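Local structure of alpha-glucosidase (Pseudoalteromonas sp. K8, 5HQA) at residues M297-E311 against L342-H356. The protein hydrolyses alpha-glucosidic bonds as a family 97 glycoside hydrolase that is activated by chloride and binds calcium at its active site. Numbering follows the deposited sequence. Where two conformers were deposited one is given.
With AC1 (4,6-dideoxy-4-{[(1S,4R,5S,6S)-4,5,6-trihydroxy-3-(hydroxymethyl)cyclohex-2-en-1-yl]amino}-alpha-D-glucopyranose), chain B.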
loop_
_atom_site.group_PDB
_atom_site.type_symbol
_atom_site.label_atom_id
_atom_site.label_comp_id
_atom_site.label_asym_id
_atom_site.label_seq_id
_atom_site.Cartn_x
_atom_site.Cartn_y
_atom_site.Cartn_z
ATOM N N MET A 297 -20.916 16.101 -8.809
ATOM C CA MET A 297 -21.583 15.966 -7.516
ATOM C C MET A 297 -23.005 15.457 -7.679
ATOM O O MET A 297 -23.472 14.639 -6.876
ATOM C CB MET A 297 -21.579 17.298 -6.768
ATOM C CG MET A 297 -20.234 17.615 -6.141
ATOM S SD MET A 297 -20.104 19.355 -5.688
ATOM C CE MET A 297 -19.880 19.240 -3.959
ATOM N N ASP A 298 -23.713 15.937 -8.707
ATOM C CA ASP A 298 -25.056 15.433 -8.986
ATOM C C ASP A 298 -25.023 13.935 -9.245
ATOM O O ASP A 298 -25.852 13.183 -8.723
ATOM C CB ASP A 298 -25.666 16.159 -10.189
ATOM C CG ASP A 298 -26.010 17.609 -9.893
ATOM O OD1 ASP A 298 -26.214 17.955 -8.707
ATOM O OD2 ASP A 298 -26.097 18.402 -10.859
ATOM N N PHE A 299 -24.068 13.488 -10.060
ATOM C CA PHE A 299 -23.926 12.064 -10.341
ATOM C C PHE A 299 -23.616 11.291 -9.067
ATOM O O PHE A 299 -24.225 10.248 -8.796
ATOM C CB PHE A 299 -22.825 11.858 -11.389
ATOM C CG PHE A 299 -22.614 10.420 -11.792
ATOM C CD1 PHE A 299 -23.322 9.873 -12.851
ATOM C CD2 PHE A 299 -21.689 9.622 -11.122
ATOM C CE1 PHE A 299 -23.124 8.556 -13.229
ATOM C CE2 PHE A 299 -21.490 8.303 -11.493
ATOM C CZ PHE A 299 -22.210 7.769 -12.554
ATOM N N ALA A 300 -22.662 11.787 -8.273
ATOM C CA ALA A 300 -22.312 11.114 -7.025
ATOM C C ALA A 300 -23.514 11.011 -6.095
ATOM O O ALA A 300 -23.744 9.961 -5.481
ATOM C CB ALA A 300 -21.163 11.846 -6.333
ATOM N N ALA A 301 -24.303 12.083 -5.988
ATOM C CA ALA A 301 -25.470 12.043 -5.113
ATOM C C ALA A 301 -26.484 11.012 -5.596
ATOM O O ALA A 301 -27.091 10.301 -4.788
ATOM C CB ALA A 301 -26.112 13.428 -5.021
ATOM N N LYS A 302 -26.674 10.910 -6.913
ATOM C CA LYS A 302 -27.686 10.000 -7.432
ATOM C C LYS A 302 -27.263 8.540 -7.292
ATOM O O LYS A 302 -28.111 7.671 -7.051
ATOM C CB LYS A 302 -27.989 10.338 -8.893
ATOM C CG LYS A 302 -28.998 9.421 -9.556
ATOM C CD LYS A 302 -29.404 9.934 -10.928
ATOM C CE LYS A 302 -30.471 9.033 -11.546
ATOM N NZ LYS A 302 -31.075 9.661 -12.752
ATOM N N TYR A 303 -25.969 8.244 -7.416
ATOM C CA TYR A 303 -25.520 6.862 -7.518
ATOM C C TYR A 303 -24.764 6.372 -6.290
ATOM O O TYR A 303 -24.241 5.255 -6.306
ATOM C CB TYR A 303 -24.690 6.688 -8.792
ATOM C CG TYR A 303 -25.571 6.804 -10.013
ATOM C CD1 TYR A 303 -26.449 5.781 -10.350
ATOM C CD2 TYR A 303 -25.564 7.949 -10.803
ATOM C CE1 TYR A 303 -27.277 5.879 -11.457
ATOM C CE2 TYR A 303 -26.400 8.060 -11.915
ATOM C CZ TYR A 303 -27.250 7.018 -12.234
ATOM O OH TYR A 303 -28.077 7.105 -13.329
ATOM N N GLY A 304 -24.706 7.164 -5.222
ATOM C CA GLY A 304 -24.209 6.665 -3.957
ATOM C C GLY A 304 -22.719 6.797 -3.719
ATOM O O GLY A 304 -22.116 5.918 -3.097
ATOM N N PHE A 305 -22.111 7.891 -4.172
ATOM C CA PHE A 305 -20.697 8.142 -3.936
ATOM C C PHE A 305 -20.532 9.291 -2.952
ATOM O O PHE A 305 -21.297 10.258 -2.978
ATOM C CB PHE A 305 -19.975 8.424 -5.254
ATOM C CG PHE A 305 -19.954 7.234 -6.167
ATOM C CD1 PHE A 305 -21.002 6.995 -7.039
ATOM C CD2 PHE A 305 -18.912 6.320 -6.108
ATOM C CE1 PHE A 305 -21.004 5.878 -7.858
ATOM C CE2 PHE A 305 -18.902 5.200 -6.929
ATOM C CZ PHE A 305 -19.950 4.978 -7.804
ATOM N N ASP A 306 -19.536 9.164 -2.069
ATOM C CA ASP A 306 -19.394 10.090 -0.949
ATOM C C ASP A 306 -18.746 11.410 -1.341
ATOM O O ASP A 306 -18.982 12.427 -0.677
ATOM C CB ASP A 306 -18.558 9.454 0.166
ATOM C CG ASP A 306 -19.257 8.295 0.836
ATOM O OD1 ASP A 306 -20.497 8.210 0.751
ATOM O OD2 ASP A 306 -18.559 7.472 1.467
ATOM N N GLY A 307 -17.899 11.411 -2.369
ATOM C CA GLY A 307 -17.111 12.594 -2.655
ATOM C C GLY A 307 -16.688 12.649 -4.104
ATOM O O GLY A 307 -16.770 11.665 -4.845
ATOM N N VAL A 308 -16.232 13.838 -4.499
ATOM C CA VAL A 308 -15.723 14.095 -5.842
ATOM C C VAL A 308 -14.322 14.675 -5.706
ATOM O O VAL A 308 -14.154 15.777 -5.173
ATOM C CB VAL A 308 -16.629 15.050 -6.632
ATOM C CG1 VAL A 308 -15.993 15.390 -7.977
ATOM C CG2 VAL A 308 -18.019 14.445 -6.810
ATOM N N LEU A 309 -13.319 13.931 -6.166
ATOM C CA LEU A 309 -11.978 14.478 -6.316
ATOM C C LEU A 309 -11.938 15.418 -7.512
ATOM O O LEU A 309 -12.492 15.113 -8.571
ATOM C CB LEU A 309 -10.969 13.346 -6.523
ATOM C CG LEU A 309 -9.548 13.733 -6.954
ATOM C CD1 LEU A 309 -8.762 14.377 -5.794
ATOM C CD2 LEU A 309 -8.804 12.510 -7.516
ATOM N N VAL A 310 -11.273 16.562 -7.359
ATOM C CA VAL A 310 -11.087 17.489 -8.472
ATOM C C VAL A 310 -9.627 17.915 -8.507
ATOM O O VAL A 310 -9.138 18.537 -7.554
ATOM C CB VAL A 310 -11.995 18.725 -8.370
ATOM C CG1 VAL A 310 -11.768 19.610 -9.567
ATOM C CG2 VAL A 310 -13.456 18.324 -8.291
ATOM N N GLU A 311 -8.935 17.582 -9.599
ATOM C CA GLU A 311 -7.550 17.991 -9.807
ATOM C C GLU A 311 -7.488 19.143 -10.801
ATOM O O GLU A 311 -8.278 19.217 -11.746
ATOM C CB GLU A 311 -6.690 16.828 -10.313
ATOM C CG GLU A 311 -6.680 15.654 -9.364
ATOM C CD GLU A 311 -5.654 14.605 -9.732
ATOM O OE1 GLU A 311 -5.022 14.723 -10.802
ATOM O OE2 GLU A 311 -5.492 13.645 -8.945
ATOM N N LEU A 342 -19.104 25.783 -4.446
ATOM C CA LEU A 342 -19.053 24.329 -4.351
ATOM C C LEU A 342 -19.171 23.856 -2.907
ATOM O O LEU A 342 -19.697 22.762 -2.654
ATOM C CB LEU A 342 -17.767 23.821 -5.000
ATOM C CG LEU A 342 -17.726 24.105 -6.501
ATOM C CD1 LEU A 342 -16.331 23.871 -7.063
ATOM C CD2 LEU A 342 -18.741 23.237 -7.226
ATOM N N THR A 343 -18.692 24.658 -1.952
ATOM C CA THR A 343 -18.918 24.356 -0.541
ATOM C C THR A 343 -20.409 24.323 -0.228
ATOM O O THR A 343 -20.895 23.402 0.439
ATOM C CB THR A 343 -18.209 25.391 0.337
ATOM O OG1 THR A 343 -16.798 25.309 0.120
ATOM C CG2 THR A 343 -18.505 25.142 1.811
ATOM N N LYS A 344 -21.152 25.328 -0.706
ATOM C CA LYS A 344 -22.600 25.322 -0.520
ATOM C C LYS A 344 -23.232 24.134 -1.228
ATOM O O LYS A 344 -24.131 23.483 -0.684
ATOM C CB LYS A 344 -23.218 26.622 -1.039
ATOM C CG LYS A 344 -22.691 27.877 -0.378
ATOM C CD LYS A 344 -23.399 29.118 -0.914
ATOM C CE LYS A 344 -24.544 29.530 -0.014
ATOM N NZ LYS A 344 -24.032 30.008 1.303
ATOM N N TYR A 345 -22.775 23.840 -2.445
ATOM C CA TYR A 345 -23.345 22.721 -3.183
ATOM C C TYR A 345 -23.051 21.390 -2.496
ATOM O O TYR A 345 -23.874 20.469 -2.564
ATOM C CB TYR A 345 -22.826 22.726 -4.621
ATOM C CG TYR A 345 -23.798 22.124 -5.606
ATOM C CD1 TYR A 345 -25.033 22.722 -5.844
ATOM C CD2 TYR A 345 -23.489 20.958 -6.294
ATOM C CE1 TYR A 345 -25.930 22.178 -6.743
ATOM C CE2 TYR A 345 -24.381 20.409 -7.199
ATOM C CZ TYR A 345 -25.599 21.023 -7.420
ATOM O OH TYR A 345 -26.488 20.474 -8.316
ATOM N N SER A 346 -21.892 21.275 -1.832
ATOM C CA SER A 346 -21.577 20.062 -1.081
ATOM C C SER A 346 -22.593 19.823 0.024
ATOM O O SER A 346 -23.033 18.686 0.241
ATOM C CB SER A 346 -20.162 20.150 -0.496
ATOM O OG SER A 346 -20.121 20.938 0.691
ATOM N N LYS A 347 -22.982 20.885 0.730
ATOM C CA LYS A 347 -23.976 20.745 1.784
ATOM C C LYS A 347 -25.349 20.430 1.205
ATOM O O LYS A 347 -26.087 19.616 1.768
ATOM C CB LYS A 347 -23.997 22.014 2.637
ATOM C CG LYS A 347 -22.687 22.217 3.402
ATOM C CD LYS A 347 -22.562 23.587 4.063
ATOM C CE LYS A 347 -21.188 23.731 4.728
ATOM N NZ LYS A 347 -20.878 25.138 5.130
ATOM N N GLN A 348 -25.700 21.040 0.068
ATOM C CA GLN A 348 -26.988 20.753 -0.562
ATOM C C GLN A 348 -27.085 19.294 -0.983
ATOM O O GLN A 348 -28.095 18.628 -0.733
ATOM C CB GLN A 348 -27.206 21.637 -1.787
ATOM C CG GLN A 348 -27.419 23.107 -1.545
ATOM C CD GLN A 348 -27.563 23.843 -2.862
ATOM O OE1 GLN A 348 -28.273 23.381 -3.768
ATOM N NE2 GLN A 348 -26.862 24.970 -2.998
ATOM N N THR A 349 -26.049 18.790 -1.659
ATOM C CA THR A 349 -26.088 17.464 -2.257
ATOM C C THR A 349 -25.667 16.359 -1.301
ATOM O O THR A 349 -25.959 15.191 -1.571
ATOM C CB THR A 349 -25.176 17.400 -3.486
ATOM O OG1 THR A 349 -23.821 17.638 -3.082
ATOM C CG2 THR A 349 -25.589 18.425 -4.532
ATOM N N GLY A 350 -24.984 16.692 -0.207
ATOM C CA GLY A 350 -24.421 15.675 0.658
ATOM C C GLY A 350 -23.192 14.994 0.104
ATOM O O GLY A 350 -22.726 14.013 0.692
ATOM N N VAL A 351 -22.659 15.483 -1.012
ATOM C CA VAL A 351 -21.457 14.941 -1.635
ATOM C C VAL A 351 -20.305 15.876 -1.320
ATOM O O VAL A 351 -20.419 17.091 -1.511
ATOM C CB VAL A 351 -21.635 14.807 -3.155
ATOM C CG1 VAL A 351 -20.326 14.323 -3.796
ATOM C CG2 VAL A 351 -22.810 13.894 -3.471
ATOM N N GLN A 352 -19.191 15.332 -0.859
ATOM C CA GLN A 352 -18.111 16.222 -0.473
ATOM C C GLN A 352 -17.127 16.447 -1.607
ATOM O O GLN A 352 -16.965 15.609 -2.497
ATOM C CB GLN A 352 -17.388 15.685 0.753
ATOM C CG GLN A 352 -18.046 16.187 2.011
ATOM C CD GLN A 352 -17.385 15.638 3.200
ATOM O OE1 GLN A 352 -17.432 14.434 3.426
ATOM N NE2 GLN A 352 -16.721 16.494 3.967
ATOM N N LEU A 353 -16.497 17.617 -1.584
ATOM C CA LEU A 353 -15.323 17.847 -2.407
ATOM C C LEU A 353 -14.129 17.154 -1.762
ATOM O O LEU A 353 -13.920 17.267 -0.550
ATOM C CB LEU A 353 -15.063 19.346 -2.549
ATOM C CG LEU A 353 -13.797 19.789 -3.279
ATOM C CD1 LEU A 353 -13.860 19.415 -4.749
ATOM C CD2 LEU A 353 -13.610 21.290 -3.115
ATOM N N ILE A 354 -13.366 16.412 -2.558
ATOM C CA ILE A 354 -12.120 15.812 -2.099
ATOM C C ILE A 354 -10.988 16.699 -2.600
ATOM O O ILE A 354 -10.911 17.002 -3.797
ATOM C CB ILE A 354 -11.984 14.361 -2.588
ATOM C CG1 ILE A 354 -13.035 13.499 -1.887
ATOM C CG2 ILE A 354 -10.590 13.824 -2.343
ATOM C CD1 ILE A 354 -13.213 12.141 -2.505
ATOM N N GLY A 355 -10.139 17.163 -1.673
ATOM C CA GLY A 355 -9.101 18.114 -2.015
ATOM C C GLY A 355 -7.924 17.460 -2.722
ATOM O O GLY A 355 -7.788 16.235 -2.770
ATOM N N HIS A 356 -7.060 18.303 -3.282
ATOM C CA HIS A 356 -5.933 17.806 -4.066
ATOM C C HIS A 356 -4.772 18.774 -3.939
ATOM O O HIS A 356 -4.921 19.960 -4.249
ATOM C CB HIS A 356 -6.300 17.628 -5.540
ATOM C CG HIS A 356 -5.213 16.986 -6.342
ATOM N ND1 HIS A 356 -4.692 17.554 -7.485
ATOM C CD2 HIS A 356 -4.532 15.830 -6.149
ATOM C CE1 HIS A 356 -3.747 16.766 -7.973
ATOM N NE2 HIS A 356 -3.631 15.712 -7.182
HETATM C C1 AC1 B . 4.318 10.851 -13.992
HETATM O O2 AC1 B . 5.390 9.132 -12.715
HETATM C C2 AC1 B . 4.394 10.166 -12.636
HETATM C C4A AC1 B . -2.554 12.425 -10.585
HETATM C C3 AC1 B . 3.058 9.614 -12.215
HETATM O O3 AC1 B . 3.179 8.910 -10.966
HETATM C C4 AC1 B . 2.049 10.728 -12.133
HETATM N N4A AC1 B . 0.778 10.332 -11.448
HETATM C C5 AC1 B . 1.840 11.039 -13.607
HETATM O O5 AC1 B . 3.078 11.687 -14.117
HETATM C C6 AC1 B . 0.675 11.932 -13.904
HETATM C C1B AC1 B . 0.310 11.286 -10.380
HETATM C C2B AC1 B . -1.061 10.686 -9.641
HETATM O O2B AC1 B . -0.792 9.334 -9.270
HETATM C C3B AC1 B . -2.193 10.837 -10.460
HETATM O O3B AC1 B . -3.367 10.165 -9.938
HETATM O O4 AC1 B . -3.608 12.613 -11.510
HETATM C C5B AC1 B . -1.422 13.233 -10.976
HETATM C C7B AC1 B . 0.076 12.617 -10.832
HETATM C C6B AC1 B . -1.600 14.759 -10.921
HETATM O O6B AC1 B . -1.593 15.140 -9.581
HETATM O O HOH W 1 -20.495 12.379 1.648
HETATM O O HOH W 2 -10.225 19.263 -5.129
#
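With chi1 at -174°, H356 swings its ring to the side of CB remote from its own amide nitrogen, and E311 runs extended beyond CG (chi2 -170°); together these torsions lay the glutamate across the imidazole. E311 CG stands 3.4 Å from the H356 ring centroid in a CH-pi contact, and the carboxylate is only 4° from parallel with the ring. Glutamate suits the place because its CG methylene packs on the ring face while its carboxylate reaches onward: OE1 accepts from AC1 O4 at 2.6 Å and from W280, and OE2 pairs with K386, so three partners fix its rotation. The H356 edge faces AC1 O6B, CE1 approaching to 3.1 Å. Were an alanine here instead of H356, the face under E311 would be lost, which would probably leave a gap beside AC1 and free the glutamate chain to shift.

Behind the pocket, strands 307-310 and 352-356 pair in parallel through three backbone bonds, among them the nearly straight I354 N to V308 O. G307 fits because a CB there would clash with I354 CD1. Water 2 bridges V310 O and I354 O where the strands splay.

At the other end M297, long, flexible and apolar, drops as a knob among L342, Y345, S346 and T349, with SD 3.8 Å from Y345 CD2 at the ring edge. Tyrosine suits both neighbours: beyond that edge its OH donates to the syn lone pair of D298 OD1 at 2.6 Å. Branched V351 fills the space between A300, A301 and V308. Two successive helix-then-strand units thus lie side by side, as in the TIM barrel of family 97, with the sugar pocket at the C-terminal ends of the strands.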